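Local atomic coordinates of neurotoxin (Clostridium botulinum, PDB entry 3N7L), a protein that is the receptor-binding part of a botulinum neurotoxin and probably attaches the toxin to gangliosides on nerve cells. Residues Thr230-Lys234 / Arg296-Glu300. Residues are numbered along the deposited sequence; the frame is centred on the assembly and turned at random.
Sequences TNVVK and RVRGE. With SO4 (sulfate ion), chain C.
V232 and R298 form a single antiparallel bridge between two loops, as its non-hydrogen-bonded pair, with CA atoms 4.5 Å apart. Two backbone hydrogen bonds flank them. G299 N donates a hydrogen bond to N231 O at 2.8 Å. V233 N binds V297 O at 2.9 Å. R298 CA also sits 3.2 Å from N231 O, a bent, at most minor CA-H...O contact. The tight side is mostly apolar. V233 CG2 packs against V297 O and lies 4.2 Å from V297 CG1. Both valines are buried. K234 curls back and NZ bonds V232 O within its own segment, with a weak bond to Y229 O.

The other side is looser and more polar. The buried V232 still borders it and runs alongside the R298 side chain, CG2 3.9 Å from NE. The open part belongs to N231, which is exposed, and R298, which is partly exposed. N231 CG is anti to the backbone N (chi1 -162°), which places the amide beside G299 and a sulfate ion. ND2 bonds sulfate O3 at 2.7 Å. R298 comes to the same oxygen with CD, at 3.0 Å. The sulfate is probably from the crystallisation liquor, and T292 binds it too. R298 itself forms a salt bridge with D294.

The contact lies in the C-terminal, trefoil-type receptor-binding region. It joins the loop between helix 217-226 and strand 246-251 to the loop between strands 283-287 and 302-308. V233 and V297 both bond the backbone of L241 and rest on I350 of strand 348-354.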
ATOM      1  N   THR A 230       1.903   5.436  12.046  1.00 29.83           N
ATOM      2  CA  THR A 230       0.509   5.689  11.714  1.00 30.45           C
ATOM      3  C   THR A 230       0.074   7.123  11.432  1.00 28.61           C
ATOM      4  O   THR A 230      -1.012   7.324  10.892  1.00 27.97           O
ATOM      5  CB  THR A 230      -0.421   5.086  12.780  1.00 33.27           C
ATOM      6  OG1 THR A 230      -0.181   5.717  14.043  1.00 35.89           O
ATOM      7  CG2 THR A 230      -0.162   3.589  12.913  1.00 35.55           C
ATOM      8  N   ASN A 231       0.894   8.117  11.776  1.00 26.83           N
ATOM      9  CA  ASN A 231       0.510   9.503  11.500  1.00 27.21           C
ATOM     10  C   ASN A 231       1.114  10.040  10.201  1.00 24.45           C
ATOM     11  O   ASN A 231       0.888  11.188   9.826  1.00 22.57           O
ATOM     12  CB  ASN A 231       0.880  10.439  12.662  1.00 28.11           C
ATOM     13  CG  ASN A 231       0.106  11.761  12.604  1.00 30.39           C
ATOM     14  OD1 ASN A 231      -1.117  11.765  12.442  1.00 30.36           O
ATOM     15  ND2 ASN A 231       0.811  12.880  12.734  1.00 31.91           N
ATOM     16  N   VAL A 232       1.901   9.213   9.528  1.00 23.30           N
ATOM     17  CA  VAL A 232       2.482   9.610   8.260  1.00 23.57           C
ATOM     18  C   VAL A 232       1.511   9.112   7.194  1.00 23.00           C
ATOM     19  O   VAL A 232       1.248   7.917   7.097  1.00 22.70           O
ATOM     20  CB  VAL A 232       3.873   8.970   8.038  1.00 24.60           C
ATOM     21  CG1 VAL A 232       4.366   9.251   6.616  1.00 23.16           C
ATOM     22  CG2 VAL A 232       4.868   9.535   9.052  1.00 25.34           C
ATOM     23  N   VAL A 233       0.955  10.036   6.418  1.00 21.88           N
ATOM     24  CA  VAL A 233       0.014   9.670   5.368  1.00 20.21           C
ATOM     25  C   VAL A 233       0.774   8.899   4.294  1.00 19.68           C
ATOM     26  O   VAL A 233       1.957   9.156   4.059  1.00 18.05           O
ATOM     27  CB  VAL A 233      -0.638  10.926   4.745  1.00 19.88           C
ATOM     28  CG1 VAL A 233      -1.642  10.521   3.669  1.00 21.12           C
ATOM     29  CG2 VAL A 233      -1.326  11.747   5.833  1.00 20.25           C
ATOM     30  N   LYS A 234       0.107   7.952   3.638  1.00 18.71           N
ATOM     31  CA  LYS A 234       0.785   7.174   2.605  1.00 18.78           C
ATOM     32  C   LYS A 234       0.169   7.390   1.220  1.00 17.38           C
ATOM     33  O   LYS A 234      -1.008   7.737   1.098  1.00 16.67           O
ATOM     34  CB  LYS A 234       0.728   5.677   2.939  1.00 21.16           C
ATOM     35  CG  LYS A 234       1.212   5.282   4.339  1.00 23.43           C
ATOM     36  CD  LYS A 234       2.643   5.714   4.590  1.00 23.64           C
ATOM     37  CE  LYS A 234       3.211   5.028   5.827  1.00 24.69           C
ATOM     38  NZ  LYS A 234       2.324   5.192   7.011  1.00 24.08           N
ATOM     39  N   ARG A 296       7.582  14.929   4.470  1.00 24.41           N
ATOM     40  CA  ARG A 296       6.504  13.940   4.525  1.00 24.15           C
ATOM     41  C   ARG A 296       5.204  14.581   5.007  1.00 24.68           C
ATOM     42  O   ARG A 296       5.220  15.457   5.877  1.00 23.78           O
ATOM     43  CB  ARG A 296       6.869  12.791   5.472  1.00 25.49           C
ATOM     44  CG  ARG A 296       8.104  12.003   5.064  1.00 25.66           C
ATOM     45  CD  ARG A 296       8.387  10.871   6.042  1.00 27.00           C
ATOM     46  NE  ARG A 296       9.499  10.035   5.593  1.00 27.79           N
ATOM     47  CZ  ARG A 296      10.787  10.366   5.677  1.00 26.82           C
ATOM     48  NH1 ARG A 296      11.154  11.528   6.207  1.00 25.54           N
ATOM     49  NH2 ARG A 296      11.708   9.539   5.205  1.00 25.77           N
ATOM     50  N   VAL A 297       4.082  14.150   4.435  1.00 22.44           N
ATOM     51  CA  VAL A 297       2.773  14.673   4.820  1.00 21.44           C
ATOM     52  C   VAL A 297       2.272  13.884   6.034  1.00 23.76           C
ATOM     53  O   VAL A 297       2.202  12.651   5.998  1.00 22.20           O
ATOM     54  CB  VAL A 297       1.755  14.528   3.665  1.00 21.61           C
ATOM     55  CG1 VAL A 297       0.416  15.129   4.063  1.00 19.80           C
ATOM     56  CG2 VAL A 297       2.307  15.196   2.400  1.00 18.29           C
ATOM     57  N   ARG A 298       1.925  14.599   7.102  1.00 24.03           N
ATOM     58  CA  ARG A 298       1.455  13.963   8.328  1.00 24.06           C
ATOM     59  C   ARG A 298       0.054  14.388   8.731  1.00 24.17           C
ATOM     60  O   ARG A 298      -0.433  15.433   8.309  1.00 21.13           O
ATOM     61  CB  ARG A 298       2.415  14.263   9.481  1.00 24.68           C
ATOM     62  CG  ARG A 298       3.789  13.638   9.321  1.00 28.68           C
ATOM     63  CD  ARG A 298       4.613  13.767  10.602  1.00 31.39           C
ATOM     64  NE  ARG A 298       5.858  13.010  10.526  1.00 31.21           N
ATOM     65  CZ  ARG A 298       6.877  13.352   9.753  1.00 32.48           C
ATOM     66  NH1 ARG A 298       6.787  14.443   9.004  1.00 34.00           N
ATOM     67  NH2 ARG A 298       7.974  12.604   9.714  1.00 31.26           N
ATOM     68  N   GLY A 299      -0.569  13.561   9.568  1.00 25.73           N
ATOM     69  CA  GLY A 299      -1.911  13.809  10.061  1.00 28.26           C
ATOM     70  C   GLY A 299      -2.403  15.245  10.062  1.00 34.41           C
ATOM     71  O   GLY A 299      -2.671  15.817   9.011  1.00 41.05           O
ATOM     72  N   GLU A 300      -2.514  15.839  11.241  1.00 33.59           N
ATOM     73  CA  GLU A 300      -3.022  17.205  11.374  1.00 29.99           C
ATOM     74  C   GLU A 300      -2.361  18.346  10.594  1.00 27.15           C
ATOM     75  O   GLU A 300      -2.555  19.511  10.939  1.00 26.59           O
ATOM     76  CB  GLU A 300      -3.063  17.578  12.857  1.00 32.55           C
ATOM     77  CG  GLU A 300      -4.172  16.876  13.615  1.00 34.94           C
ATOM     78  CD  GLU A 300      -5.545  17.345  13.177  1.00 37.40           C
ATOM     79  OE1 GLU A 300      -5.880  18.522  13.427  1.00 39.27           O
ATOM     80  OE2 GLU A 300      -6.288  16.541  12.576  1.00 40.81           O
TER
HETATM   81  S   SO4 C1302       3.902  14.656  14.015  1.00 66.36           S
HETATM   82  O1  SO4 C1302       4.206  15.706  13.038  1.00 65.76           O
HETATM   83  O2  SO4 C1302       5.131  14.283  14.734  1.00 67.00           O
HETATM   84  O3  SO4 C1302       3.351  13.446  13.336  1.00 66.85           O
HETATM   85  O4  SO4 C1302       2.884  15.171  14.951  1.00 67.30           O